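Long-range contacts in SusD/RagB family nutrient-binding outer membrane lipoprotein (Bacteroides vulgatus, PDB 4F7A), which probably binds glycans, perhaps mucin O-glycans, at the cell surface as a SusD-like outer membrane lipoprotein of the TPR-like class: residues I128-G133 and L502-G507; E441-G446 and M467-P472. All blocks are in the same frame, centred on the assembly; numbering follows the deposited sequence.

Contact 1 of 2, residues I128-G133 and L502-G507; sequences ITDTYG and LWWDTG
Trp504 meets Asp130 edge-on: its indole nitrogen NE1 donates to Asp130 OD1 over 2.8 Å, with an N-H...O angle of 149°. The oxygen lies at the rim of the indole, somewhat tilted from the ring plane, while the nitrogen comes from above the carboxylate, whose plane stands 86° from that of the ring. Tyr155 OH shares OD1 with NE1 through a hydrogen bond of its own, and Arg210 forms a salt bridge with OD2. The indole reaches this spot because Trp504 CG is tucked between the backbone N and the carbonyl carbon (chi1 49°). Beside it, Leu502 points its two methyl groups at the last turn of helix 111-132. CD1 sits 3.3 Å from Asp130 O, and CD2 rests 3.5 Å from Gly133 CA. Gly133 has positive phi just past the helix; a CB there would press on the carbonyl O of Tyr132 and also run into Leu502 CD2. Further out, Thr129 OG1 secures the helix end by donating to Gly133 O at 2.6 Å. A type I turn from Leu502 to Asp505 lets the leucine and the indole face the helix together. An alanine in place of Trp504 removes the indole donor, which would probably leave OD1 more dependent on Tyr155 and open a gap beside the carboxylate. In this TPR-like SusD homolog, a buried helix C-terminus ending in a glycine thus packs on a loop near the chain's end. The carboxylate, ringed by indole, phenol and guanidinium, is likely to stay ionised, so directional polar bonds add to the leucine packing.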
# COMPACT_ATOMS: atom_id res chain seq x y z
N ILE A 128 -7.31 4.12 -3.66
CA ILE A 128 -8.37 3.77 -4.61
C ILE A 128 -7.97 4.12 -6.06
O ILE A 128 -8.12 3.28 -6.94
CB ILE A 128 -9.72 4.44 -4.22
CG1 ILE A 128 -10.10 4.06 -2.77
CG2 ILE A 128 -10.83 4.08 -5.21
CD1 ILE A 128 -10.19 2.53 -2.50
N THR A 129 -7.47 5.33 -6.31
CA THR A 129 -7.01 5.63 -7.66
C THR A 129 -5.87 4.72 -8.04
O THR A 129 -5.78 4.32 -9.19
CB THR A 129 -6.62 7.13 -7.92
OG1 THR A 129 -6.21 7.26 -9.30
CG2 THR A 129 -5.49 7.57 -7.02
N ASP A 130 -5.01 4.37 -7.10
CA ASP A 130 -3.89 3.47 -7.44
C ASP A 130 -4.36 2.03 -7.79
O ASP A 130 -3.63 1.26 -8.42
CB ASP A 130 -2.85 3.44 -6.31
CG ASP A 130 -2.06 4.73 -6.18
OD1 ASP A 130 -2.17 5.63 -7.07
OD2 ASP A 130 -1.35 4.85 -5.16
N THR A 131 -5.58 1.69 -7.36
CA THR A 131 -6.19 0.41 -7.70
C THR A 131 -6.86 0.44 -9.09
O THR A 131 -6.62 -0.43 -9.90
CB THR A 131 -7.22 0.02 -6.62
OG1 THR A 131 -6.55 -0.10 -5.36
CG2 THR A 131 -7.91 -1.30 -6.96
N TYR A 132 -7.66 1.48 -9.38
CA TYR A 132 -8.57 1.49 -10.53
C TYR A 132 -8.19 2.48 -11.62
O TYR A 132 -8.60 2.32 -12.76
CB TYR A 132 -10.01 1.81 -10.06
CG TYR A 132 -10.55 0.84 -9.02
CD1 TYR A 132 -11.02 -0.41 -9.41
CD2 TYR A 132 -10.59 1.18 -7.67
CE1 TYR A 132 -11.50 -1.33 -8.46
CE2 TYR A 132 -11.05 0.27 -6.72
CZ TYR A 132 -11.53 -0.97 -7.12
OH TYR A 132 -11.99 -1.87 -6.20
N GLY A 133 -7.47 3.53 -11.26
CA GLY A 133 -7.23 4.65 -12.14
C GLY A 133 -8.15 5.82 -11.87
O GLY A 133 -8.12 6.41 -10.80
N LEU A 502 -2.22 2.30 -15.69
CA LEU A 502 -2.65 3.55 -15.08
C LEU A 502 -1.75 4.70 -15.51
O LEU A 502 -0.66 4.47 -16.05
CB LEU A 502 -2.70 3.41 -13.57
CG LEU A 502 -3.65 2.30 -13.11
CD1 LEU A 502 -3.72 2.27 -11.59
CD2 LEU A 502 -5.05 2.48 -13.75
N TRP A 503 -2.23 5.93 -15.33
CA TRP A 503 -1.51 7.12 -15.75
C TRP A 503 -0.05 7.16 -15.26
O TRP A 503 0.86 7.47 -16.04
CB TRP A 503 -2.28 8.38 -15.29
CG TRP A 503 -1.54 9.69 -15.48
CD1 TRP A 503 -1.29 10.36 -16.65
CD2 TRP A 503 -0.96 10.49 -14.44
NE1 TRP A 503 -0.60 11.53 -16.39
CE2 TRP A 503 -0.39 11.63 -15.04
CE3 TRP A 503 -0.92 10.37 -13.05
CZ2 TRP A 503 0.24 12.64 -14.29
CZ3 TRP A 503 -0.27 11.36 -12.30
CH2 TRP A 503 0.29 12.48 -12.93
N TRP A 504 0.18 6.83 -13.99
CA TRP A 504 1.56 6.86 -13.45
C TRP A 504 2.46 5.71 -13.85
O TRP A 504 3.65 5.74 -13.54
CB TRP A 504 1.59 7.05 -11.94
CG TRP A 504 0.71 6.17 -11.07
CD1 TRP A 504 -0.29 6.61 -10.25
CD2 TRP A 504 0.79 4.75 -10.86
NE1 TRP A 504 -0.84 5.56 -9.57
CE2 TRP A 504 -0.21 4.41 -9.93
CE3 TRP A 504 1.60 3.74 -11.37
CZ2 TRP A 504 -0.40 3.11 -9.48
CZ3 TRP A 504 1.40 2.46 -10.96
CH2 TRP A 504 0.40 2.14 -10.03
N ASP A 505 1.90 4.75 -14.57
CA ASP A 505 2.60 3.55 -15.03
C ASP A 505 2.98 3.78 -16.48
O ASP A 505 2.14 3.68 -17.38
CB ASP A 505 1.65 2.34 -14.88
CG ASP A 505 2.22 1.04 -15.41
OD1 ASP A 505 3.36 1.03 -15.92
OD2 ASP A 505 1.51 0.02 -15.29
N THR A 506 4.25 4.12 -16.71
CA THR A 506 4.75 4.39 -18.07
C THR A 506 5.38 3.16 -18.70
O THR A 506 5.76 3.18 -19.86
CB THR A 506 5.80 5.51 -18.05
OG1 THR A 506 6.89 5.10 -17.22
CG2 THR A 506 5.20 6.80 -17.50
N GLY A 507 5.55 2.10 -17.93
CA GLY A 507 6.19 0.89 -18.44
C GLY A 507 7.70 0.94 -18.37
O GLY A 507 8.36 -0.03 -18.73

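Contact 2 of 2, residues E441-G446 and M467-P472; sequences EQRRTG and MIRRLP
The guanidinium of Arg469 carries Arg443 CG over one face, 3.8 Å above its plane and offset toward the rim, while Arg443 O lies in plane at its edge. Arg443 in turn has Arg469 O at its own guanidinium edge, and the two guanidinium planes are 65° apart. The side chains slide past each other in opposite directions, each giving a bond to the other's backbone: Arg443 NH1 to Arg469 O at 3.0 Å (N-H...O 164°) and Arg469 NH1 to Arg443 O at 3.1 Å. Bends at chi2 and chi3 fold Arg469 back, and its NE donates to Met467 O. Two waters fill in the polar seam: one links Gln442 O to Arg469 NH2, the other joins Gln442 OE1 to Ile468 O. The side chains of Met467 (selenomethionine) and Gln442 cross at about a right angle, with SE 3.5 Å from NE2. Arg443 NH1 probably also donates to Asp130 O, while Arg469 and Arg470 form salt bridges with Asp505 and Asp496. In this way the last turn of helix 435-445 is tied to the loop leading to helix 475-480, which also packs through Leu471 on helices 54-57 and 111-132.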
# COMPACT_ATOMS: atom_id res chain seq x y z
N GLU A 441 3.73 0.27 -6.08
CA GLU A 441 5.13 0.52 -6.45
C GLU A 441 5.71 -0.53 -7.38
O GLU A 441 6.56 -0.22 -8.25
CB GLU A 441 5.98 0.72 -5.20
CG GLU A 441 5.76 2.08 -4.60
CD GLU A 441 6.33 3.17 -5.48
OE1 GLU A 441 7.56 3.39 -5.37
OE2 GLU A 441 5.55 3.79 -6.27
N GLN A 442 5.27 -1.76 -7.25
CA GLN A 442 5.69 -2.79 -8.18
C GLN A 442 5.21 -2.51 -9.62
O GLN A 442 5.96 -2.67 -10.59
CB GLN A 442 5.21 -4.15 -7.70
CG GLN A 442 5.66 -5.31 -8.57
CD GLN A 442 4.72 -5.64 -9.71
OE1 GLN A 442 3.55 -5.26 -9.71
NE2 GLN A 442 5.23 -6.38 -10.68
N ARG A 443 3.97 -2.05 -9.73
CA ARG A 443 3.42 -1.66 -11.02
C ARG A 443 4.09 -0.42 -11.58
O ARG A 443 4.32 -0.34 -12.78
CB ARG A 443 1.90 -1.47 -10.94
CG ARG A 443 1.17 -2.80 -10.69
CD ARG A 443 -0.31 -2.62 -10.55
NE ARG A 443 -0.63 -2.09 -9.22
CZ ARG A 443 -1.58 -1.19 -8.96
NH1 ARG A 443 -2.31 -0.68 -9.95
NH2 ARG A 443 -1.77 -0.78 -7.72
N ARG A 444 4.42 0.52 -10.70
CA ARG A 444 4.99 1.78 -11.10
C ARG A 444 6.43 1.59 -11.59
O ARG A 444 6.81 2.11 -12.64
CB ARG A 444 4.93 2.76 -9.92
CG ARG A 444 5.01 4.25 -10.29
CD ARG A 444 6.34 4.92 -10.08
NE ARG A 444 6.90 4.82 -8.71
CZ ARG A 444 8.13 5.25 -8.40
NH1 ARG A 444 8.91 5.83 -9.31
NH2 ARG A 444 8.59 5.10 -7.18
N THR A 445 7.20 0.79 -10.87
CA THR A 445 8.66 0.72 -11.14
C THR A 445 9.13 -0.58 -11.79
O THR A 445 10.29 -0.65 -12.25
CB THR A 445 9.45 0.84 -9.84
OG1 THR A 445 9.23 -0.32 -9.03
CG2 THR A 445 9.04 2.11 -9.05
N GLY A 446 8.31 -1.63 -11.73
CA GLY A 446 8.73 -2.97 -12.15
C GLY A 446 9.46 -3.78 -11.08
O GLY A 446 9.89 -4.92 -11.33
N MSE A 467 2.38 -8.29 -16.51
CA MSE A 467 1.66 -8.55 -15.27
C MSE A 467 0.46 -7.61 -15.12
O MSE A 467 0.31 -6.62 -15.88
CB MSE A 467 2.58 -8.50 -14.04
CG MSE A 467 3.90 -9.25 -14.21
SE MSE A 467 4.95 -9.30 -12.58
CE MSE A 467 3.80 -10.54 -11.61
N ILE A 468 -0.39 -7.95 -14.15
CA ILE A 468 -1.61 -7.19 -13.90
C ILE A 468 -1.26 -5.71 -13.59
O ILE A 468 -0.29 -5.42 -12.86
CB ILE A 468 -2.47 -7.87 -12.79
CG1 ILE A 468 -3.79 -7.13 -12.61
CG2 ILE A 468 -1.72 -7.99 -11.43
CD1 ILE A 468 -4.79 -7.89 -11.68
N ARG A 469 -2.03 -4.81 -14.18
CA ARG A 469 -1.75 -3.37 -14.12
C ARG A 469 -2.70 -2.59 -13.21
O ARG A 469 -2.40 -1.47 -12.82
CB ARG A 469 -1.87 -2.77 -15.53
CG ARG A 469 -0.90 -3.30 -16.58
CD ARG A 469 0.55 -2.88 -16.29
NE ARG A 469 1.25 -3.83 -15.43
CZ ARG A 469 2.29 -3.54 -14.65
NH1 ARG A 469 2.70 -2.27 -14.52
NH2 ARG A 469 2.90 -4.51 -13.95
N ARG A 470 -3.87 -3.17 -12.94
CA ARG A 470 -4.95 -2.49 -12.23
C ARG A 470 -6.06 -3.49 -11.99
O ARG A 470 -6.06 -4.59 -12.53
CB ARG A 470 -5.51 -1.32 -13.06
CG ARG A 470 -6.21 -1.75 -14.36
CD ARG A 470 -6.68 -0.59 -15.18
NE ARG A 470 -7.86 0.07 -14.63
CZ ARG A 470 -9.12 -0.27 -14.88
NH1 ARG A 470 -9.43 -1.28 -15.69
NH2 ARG A 470 -10.11 0.46 -14.34
N LEU A 471 -7.04 -3.07 -11.21
CA LEU A 471 -8.30 -3.80 -11.11
C LEU A 471 -9.35 -3.12 -11.96
O LEU A 471 -9.38 -1.88 -12.09
CB LEU A 471 -8.79 -3.87 -9.65
CG LEU A 471 -7.85 -4.58 -8.66
CD1 LEU A 471 -8.56 -4.71 -7.30
CD2 LEU A 471 -7.33 -5.94 -9.20
N PRO A 472 -10.25 -3.91 -12.56
CA PRO A 472 -11.36 -3.28 -13.31
C PRO A 472 -12.27 -2.44 -12.43
O PRO A 472 -12.35 -2.68 -11.23
CB PRO A 472 -12.13 -4.46 -13.88
CG PRO A 472 -11.16 -5.61 -13.86
CD PRO A 472 -10.31 -5.37 -12.62
O HOH W 1 5.52 -3.57 -13.11
O HOH W 2 1.48 -6.41 -10.81

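Overall arrangement
Contacts 1 and 2 form one continuous buried region, their centres about 7 Å apart, with contact 2 nested inside the long chain loop that contact 1 closes. Two polar bridges join them: a salt bridge from Asp505 OD2 to Arg469 NH1 at 2.7 Å, and a probable hydrogen bond from Arg443 NH1 to Asp130 O at 2.8 Å. Packing adds to these, with Tyr132 CE1 3.2 Å from Pro472 O. Arginines of contact 2 thus reach into both segments of contact 1, an example of charged side chains linking segments far apart in the chain inside a helical protein. A bound sodium ion lies about 10 Å from the Met467 side chain, too far to be ligated by it.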